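Mandelate racemase/muconate lactonizing enzyme family protein (Azoarcus sp., PDB 2QDE) belongs to the enolase superfamily and holds a metal ion, here barium, in a barrel-type domain joined to a smaller alpha+beta N-terminal domain. Local coordinates at residues A105-D108 / F109-D113; D342-A346 / L347-R351. One frame throughout, in Å; residues are numbered along the deposited sequence.

Contact 1: residues A105-D108 / F109-D113; sequences ATVD and FALHD
With CG of Asp-108 anti to its own nitrogen (chi1 171°) and CG of His-112 turned beside its nitrogen (chi1 -79°), the carboxylate and the imidazole meet on one side of helix 101-119, one turn apart. The edge of the imidazole does the polar work: ND1 of His-112 donates to the backbone O of Asp-108 at 2.9 Å, almost straight at 169°, with the oxygen lying in the ring plane. Seen from the carbonyl, that donor sits above its plane, while the ordinary helical bond from His-112 N to Asp-108 O, 3.1 Å, arrives from the opposite face. Alongside, CE1 of His-112 lies 3.4 Å from OD1 of Asp-108. The two carboxylate oxygens accept from backbone nitrogens at the start of helix 277-290, OD2 from Leu-277 N and OD1 from Leu-278 N. Phe-109 lays one ring face over the carbonyl of Ala-105, whose O is 3.1 Å from CG and also accepts from Phe-109 N at 2.8 Å; the far end of the ring reaches the methyl, CZ to Ala-105 CB 3.8 Å. On another side Val-107 and Leu-111 run side by side, CG1 to CD1 3.9 Å, against helix 86-96. Ala-110 packs on strands 31-40 and 45-49. This part of the helix is thus packed between those strands, helix 86-96 and the start of helix 277-290. Asp-108 O takes two bonds, of which the one from ND1 helps fix the imidazole's rotation, and the nearby carboxylate, itself tied to the barrel domain, probably polarises that ring.

Contact 2: residues D342-A346 / L347-R351; sequences DNDIA and LNVPR
Ala-346 and Val-349 meet where the chain turns in the loop between helix 328-332 and strand 351-353, with Leu-347 on the outside of the bend. One methyl of Val-349 does nearly all the touching. With CG1 anti to the backbone nitrogen (chi1 -173°), CG2 is left on the side facing back along the chain, and it settles 3.5 Å from the carbonyl O of Ala-346 and 4.1 Å from Ala-346 CB. The same methyl is pressed against Asp-344, whose side chain it crosses at about a right angle: CG2 of Val-349 lies 3.6 Å from Asp-344 CB and 3.8 Å from Asp-344 OD2. Leu-347 plays a different role. Its CB lies 3.7 Å from the carbonyl carbon of Ala-346, but the side chain leaves the backbone pointing away from the segment 342-346, and it touches Asn-370; its backbone bonds to Glu-368.

The buried carboxylate beside the valine is well supplied with donors. OD1 of Asp-344 is hydrogen-bonded to NE2 of His-333, and OD2 accepts from the backbone N of Gly-303 where helix 303-315 begins. OD2 also receives Ala-346 N at 3.0 Å, which fits an Asx turn, although the position of that nitrogen is less certain. Through its amide, Asn-348 accepts from Glu-368 N with OD1 and donates to Gly-366 O with ND2.

Between the two segments the forces are therefore van der Waals ones, a methyl lodged against a carbonyl and the flank of an aspartate, while polar bonds run outward to neighbouring parts of the fold. The helix start and the N-H donors around it probably stabilise the carboxylate's negative charge.

Overall arrangement
Contact 1 belongs to the N-terminal domain and contact 2 to the barrel-like C-terminal domain; their centres are about 19 Å apart and their nearest atoms about 10 Å, so they do not touch. The chain just beyond strand 356-358 links them: Asp-113 of contact 1 accepts from Leu-365 N, and Asn-348 of contact 2 donates to the next residue, Gly-366. Both contacts also share a buried aspartate that is tied to the start of a barrel helix. The barium ion is held elsewhere, by Asp-195, Asn-197, Glu-221 and Asp-246, so neither contact supplies a metal ligand.

Contact 1: residues A105-D108 / F109-D113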
ATOM      1  N   ALA A 105     -22.629 -19.232  21.669  1.00 14.37           N
ATOM      2  CA  ALA A 105     -22.447 -20.539  21.049  1.00 15.61           C
ATOM      3  C   ALA A 105     -23.324 -21.582  21.733  1.00 15.66           C
ATOM      4  O   ALA A 105     -23.957 -22.403  21.077  1.00 14.22           O
ATOM      5  CB  ALA A 105     -20.988 -20.959  21.130  1.00 14.22           C
ATOM      6  N   THR A 106     -23.352 -21.543  23.059  1.00 16.21           N
ATOM      7  CA  THR A 106     -24.145 -22.482  23.832  1.00 15.32           C
ATOM      8  C   THR A 106     -25.624 -22.415  23.455  1.00 14.53           C
ATOM      9  O   THR A 106     -26.288 -23.448  23.322  1.00 15.79           O
ATOM     10  CB  THR A 106     -23.975 -22.211  25.326  1.00 14.99           C
ATOM     11  OG1 THR A 106     -22.591 -22.347  25.665  1.00 14.14           O
ATOM     12  CG2 THR A 106     -24.786 -23.202  26.149  1.00 16.17           C
ATOM     13  N   VAL A 107     -26.134 -21.201  23.283  1.00 13.52           N
ATOM     14  CA  VAL A 107     -27.524 -21.005  22.899  1.00 13.84           C
ATOM     15  C   VAL A 107     -27.746 -21.601  21.505  1.00 15.63           C
ATOM     16  O   VAL A 107     -28.707 -22.330  21.268  1.00 14.14           O
ATOM     17  CB  VAL A 107     -27.875 -19.498  22.871  1.00 13.36           C
ATOM     18  CG1 VAL A 107     -29.259 -19.289  22.259  1.00 14.92           C
ATOM     19  CG2 VAL A 107     -27.826 -18.934  24.281  1.00 13.48           C
ATOM     20  N   ASP A 108     -26.829 -21.282  20.596  1.00 15.27           N
ATOM     21  CA  ASP A 108     -26.875 -21.763  19.216  1.00 15.80           C
ATOM     22  C   ASP A 108     -26.908 -23.294  19.161  1.00 14.88           C
ATOM     23  O   ASP A 108     -27.664 -23.879  18.380  1.00 14.93           O
ATOM     24  CB  ASP A 108     -25.648 -21.226  18.461  1.00 15.92           C
ATOM     25  CG  ASP A 108     -25.481 -21.836  17.076  1.00 17.49           C
ATOM     26  OD1 ASP A 108     -25.663 -21.116  16.068  1.00 18.68           O
ATOM     27  OD2 ASP A 108     -25.163 -23.039  16.993  1.00 18.67           O
ATOM     28  N   PHE A 109     -26.087 -23.938  19.988  1.00 15.16           N
ATOM     29  CA  PHE A 109     -26.025 -25.399  20.027  1.00 16.34           C
ATOM     30  C   PHE A 109     -27.376 -26.005  20.396  1.00 17.48           C
ATOM     31  O   PHE A 109     -27.823 -26.963  19.762  1.00 16.56           O
ATOM     32  CB  PHE A 109     -24.991 -25.893  21.046  1.00 16.69           C
ATOM     33  CG  PHE A 109     -23.575 -25.461  20.758  1.00 16.97           C
ATOM     34  CD1 PHE A 109     -23.189 -25.055  19.476  1.00 17.05           C
ATOM     35  CD2 PHE A 109     -22.621 -25.475  21.774  1.00 14.93           C
ATOM     36  CE1 PHE A 109     -21.870 -24.666  19.217  1.00 16.10           C
ATOM     37  CE2 PHE A 109     -21.300 -25.090  21.528  1.00 16.63           C
ATOM     38  CZ  PHE A 109     -20.928 -24.685  20.247  1.00 16.57           C
ATOM     39  N   ALA A 110     -28.008 -25.449  21.430  1.00 16.86           N
ATOM     40  CA  ALA A 110     -29.302 -25.942  21.900  1.00 17.37           C
ATOM     41  C   ALA A 110     -30.417 -25.645  20.907  1.00 16.76           C
ATOM     42  O   ALA A 110     -31.398 -26.376  20.833  1.00 17.66           O
ATOM     43  CB  ALA A 110     -29.640 -25.338  23.275  1.00 15.46           C
ATOM     44  N   LEU A 111     -30.280 -24.569  20.145  1.00 18.67           N
ATOM     45  CA  LEU A 111     -31.306 -24.239  19.160  1.00 17.58           C
ATOM     46  C   LEU A 111     -31.274 -25.288  18.046  1.00 18.10           C
ATOM     47  O   LEU A 111     -32.319 -25.804  17.641  1.00 17.36           O
ATOM     48  CB  LEU A 111     -31.078 -22.832  18.588  1.00 17.56           C
ATOM     49  CG  LEU A 111     -31.527 -21.669  19.482  1.00 18.29           C
ATOM     50  CD1 LEU A 111     -30.971 -20.350  18.959  1.00 16.67           C
ATOM     51  CD2 LEU A 111     -33.056 -21.626  19.533  1.00 18.65           C
ATOM     52  N   HIS A 112     -30.075 -25.613  17.566  1.00 17.08           N
ATOM     53  CA  HIS A 112     -29.939 -26.611  16.507  1.00 16.67           C
ATOM     54  C   HIS A 112     -30.428 -27.973  16.989  1.00 16.54           C
ATOM     55  O   HIS A 112     -31.041 -28.722  16.234  1.00 13.92           O
ATOM     56  CB  HIS A 112     -28.484 -26.743  16.047  1.00 17.78           C
ATOM     57  CG  HIS A 112     -28.046 -25.666  15.104  1.00 19.35           C
ATOM     58  ND1 HIS A 112     -27.625 -24.425  15.533  1.00 20.06           N
ATOM     59  CD2 HIS A 112     -27.973 -25.641  13.751  1.00 19.27           C
ATOM     60  CE1 HIS A 112     -27.308 -23.683  14.485  1.00 19.72           C
ATOM     61  NE2 HIS A 112     -27.511 -24.398  13.392  1.00 19.79           N
ATOM     62  N   ASP A 113     -30.132 -28.300  18.244  1.00 16.45           N
ATOM     63  CA  ASP A 113     -30.564 -29.576  18.806  1.00 17.66           C
ATOM     64  C   ASP A 113     -32.090 -29.630  18.811  1.00 15.78           C
ATOM     65  O   ASP A 113     -32.689 -30.604  18.354  1.00 18.60           O
ATOM     66  CB  ASP A 113     -30.033 -29.739  20.229  1.00 17.87           C
ATOM     67  CG  ASP A 113     -30.467 -31.044  20.863  1.00 18.97           C
ATOM     68  OD1 ASP A 113     -30.186 -32.111  20.281  1.00 18.18           O
ATOM     69  OD2 ASP A 113     -31.087 -31.000  21.949  1.00 21.65           O
TER

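Contact 2: residues D342-A346 / L347-R351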
ATOM      1  N   ASP A 342     -17.572 -44.860  30.143  1.00 32.50           N
ATOM      2  CA  ASP A 342     -18.841 -45.354  30.672  1.00 34.04           C
ATOM      3  C   ASP A 342     -19.509 -44.457  31.707  1.00 32.13           C
ATOM      4  O   ASP A 342     -20.570 -44.804  32.227  1.00 32.62           O
ATOM      5  CB  ASP A 342     -18.634 -46.745  31.283  1.00 36.49           C
ATOM      6  CG  ASP A 342     -17.694 -46.724  32.479  1.00 38.72           C
ATOM      7  OD1 ASP A 342     -16.768 -45.878  32.512  1.00 40.20           O
ATOM      8  OD2 ASP A 342     -17.866 -47.568  33.382  1.00 40.05           O
ATOM      9  N   ASN A 343     -18.906 -43.311  32.006  1.00 29.90           N
ATOM     10  CA  ASN A 343     -19.486 -42.417  32.999  1.00 28.62           C
ATOM     11  C   ASN A 343     -19.465 -40.956  32.553  1.00 26.31           C
ATOM     12  O   ASN A 343     -19.016 -40.087  33.292  1.00 23.27           O
ATOM     13  CB  ASN A 343     -18.736 -42.586  34.328  1.00 31.20           C
ATOM     14  CG  ASN A 343     -19.414 -41.862  35.487  1.00 33.51           C
ATOM     15  OD1 ASN A 343     -19.053 -40.732  35.835  1.00 35.66           O
ATOM     16  ND2 ASN A 343     -20.413 -42.512  36.084  1.00 35.27           N
ATOM     17  N   ASP A 344     -19.958 -40.698  31.340  1.00 24.81           N
ATOM     18  CA  ASP A 344     -20.012 -39.341  30.784  1.00 22.09           C
ATOM     19  C   ASP A 344     -21.449 -38.842  30.926  1.00 22.01           C
ATOM     20  O   ASP A 344     -22.376 -39.654  30.980  1.00 21.11           O
ATOM     21  CB  ASP A 344     -19.630 -39.366  29.298  1.00 21.12           C
ATOM     22  CG  ASP A 344     -19.363 -37.979  28.738  1.00 21.34           C
ATOM     23  OD1 ASP A 344     -18.308 -37.397  29.062  1.00 22.49           O
ATOM     24  OD2 ASP A 344     -20.210 -37.464  27.979  1.00 21.64           O
ATOM     25  N   ILE A 345     -21.657 -37.526  30.988  1.00 20.80           N
ATOM     26  CA  ILE A 345     -23.025 -37.036  31.115  1.00 21.43           C
ATOM     27  C   ILE A 345     -23.803 -37.385  29.855  1.00 22.04           C
ATOM     28  O   ILE A 345     -25.028 -37.259  29.815  1.00 24.06           O
ATOM     29  CB  ILE A 345     -23.099 -35.512  31.366  1.00 22.69           C
ATOM     30  CG1 ILE A 345     -22.463 -34.746  30.215  1.00 21.47           C
ATOM     31  CG2 ILE A 345     -22.410 -35.171  32.682  1.00 21.75           C
ATOM     32  CD1 ILE A 345     -22.755 -33.265  30.268  1.00 23.32           C
ATOM     33  N   ALA A 346     -23.081 -37.807  28.818  1.00 21.58           N
ATOM     34  CA  ALA A 346     -23.716 -38.241  27.578  1.00 22.41           C
ATOM     35  C   ALA A 346     -23.820 -39.752  27.725  1.00 22.09           C
ATOM     36  O   ALA A 346     -22.801 -40.428  27.877  1.00 22.94           O
ATOM     37  CB  ALA A 346     -22.848 -37.902  26.364  1.00 21.34           C
ATOM     38  N   LEU A 347     -25.035 -40.283  27.709  1.00 23.67           N
ATOM     39  CA  LEU A 347     -25.206 -41.723  27.835  1.00 24.07           C
ATOM     40  C   LEU A 347     -24.663 -42.402  26.594  1.00 24.12           C
ATOM     41  O   LEU A 347     -24.224 -43.549  26.647  1.00 24.13           O
ATOM     42  CB  LEU A 347     -26.683 -42.085  28.002  1.00 25.41           C
ATOM     43  CG  LEU A 347     -27.360 -41.690  29.315  1.00 23.63           C
ATOM     44  CD1 LEU A 347     -28.853 -41.887  29.180  1.00 23.27           C
ATOM     45  CD2 LEU A 347     -26.805 -42.530  30.458  1.00 25.39           C
ATOM     46  N   ASN A 348     -24.682 -41.678  25.477  1.00 23.81           N
ATOM     47  CA  ASN A 348     -24.205 -42.211  24.206  1.00 22.31           C
ATOM     48  C   ASN A 348     -23.156 -41.303  23.553  1.00 22.88           C
ATOM     49  O   ASN A 348     -23.429 -40.618  22.569  1.00 23.56           O
ATOM     50  CB  ASN A 348     -25.399 -42.418  23.271  1.00 23.14           C
ATOM     51  CG  ASN A 348     -26.161 -41.127  22.996  1.00 22.98           C
ATOM     52  OD1 ASN A 348     -26.247 -40.236  23.848  1.00 22.47           O
ATOM     53  ND2 ASN A 348     -26.729 -41.031  21.803  1.00 22.93           N
ATOM     54  N   VAL A 349     -21.954 -41.314  24.118  1.00 22.24           N
ATOM     55  CA  VAL A 349     -20.844 -40.509  23.626  1.00 23.83           C
ATOM     56  C   VAL A 349     -20.556 -40.806  22.151  1.00 23.06           C
ATOM     57  O   VAL A 349     -20.568 -41.963  21.734  1.00 22.74           O
ATOM     58  CB  VAL A 349     -19.561 -40.803  24.436  1.00 23.84           C
ATOM     59  CG1 VAL A 349     -18.451 -39.849  24.028  1.00 26.01           C
ATOM     60  CG2 VAL A 349     -19.844 -40.672  25.929  1.00 25.49           C
ATOM     61  N   PRO A 350     -20.316 -39.760  21.339  1.00 22.42           N
ATOM     62  CA  PRO A 350     -20.025 -40.007  19.922  1.00 20.96           C
ATOM     63  C   PRO A 350     -18.862 -40.991  19.802  1.00 21.17           C
ATOM     64  O   PRO A 350     -17.936 -40.978  20.620  1.00 20.38           O
ATOM     65  CB  PRO A 350     -19.677 -38.619  19.401  1.00 20.77           C
ATOM     66  CG  PRO A 350     -20.586 -37.741  20.205  1.00 19.71           C
ATOM     67  CD  PRO A 350     -20.457 -38.316  21.603  1.00 20.21           C
ATOM     68  N   ARG A 351     -18.908 -41.835  18.777  1.00 20.53           N
ATOM     69  CA  ARG A 351     -17.881 -42.846  18.575  1.00 21.96           C
ATOM     70  C   ARG A 351     -16.495 -42.348  18.152  1.00 21.72           C
ATOM     71  O   ARG A 351     -16.326 -41.739  17.096  1.00 21.75           O
ATOM     72  CB  ARG A 351     -18.380 -43.890  17.571  1.00 23.67           C
ATOM     73  CG  ARG A 351     -17.390 -45.008  17.290  1.00 25.59           C
ATOM     74  CD  ARG A 351     -18.113 -46.291  16.912  1.00 28.84           C
ATOM     75  NE  ARG A 351     -18.591 -46.319  15.530  1.00 30.24           N
ATOM     76  CZ  ARG A 351     -17.873 -46.769  14.500  1.00 31.62           C
ATOM     77  NH1 ARG A 351     -16.640 -47.223  14.695  1.00 31.71           N
ATOM     78  NH2 ARG A 351     -18.393 -46.788  13.278  1.00 30.01           N
TER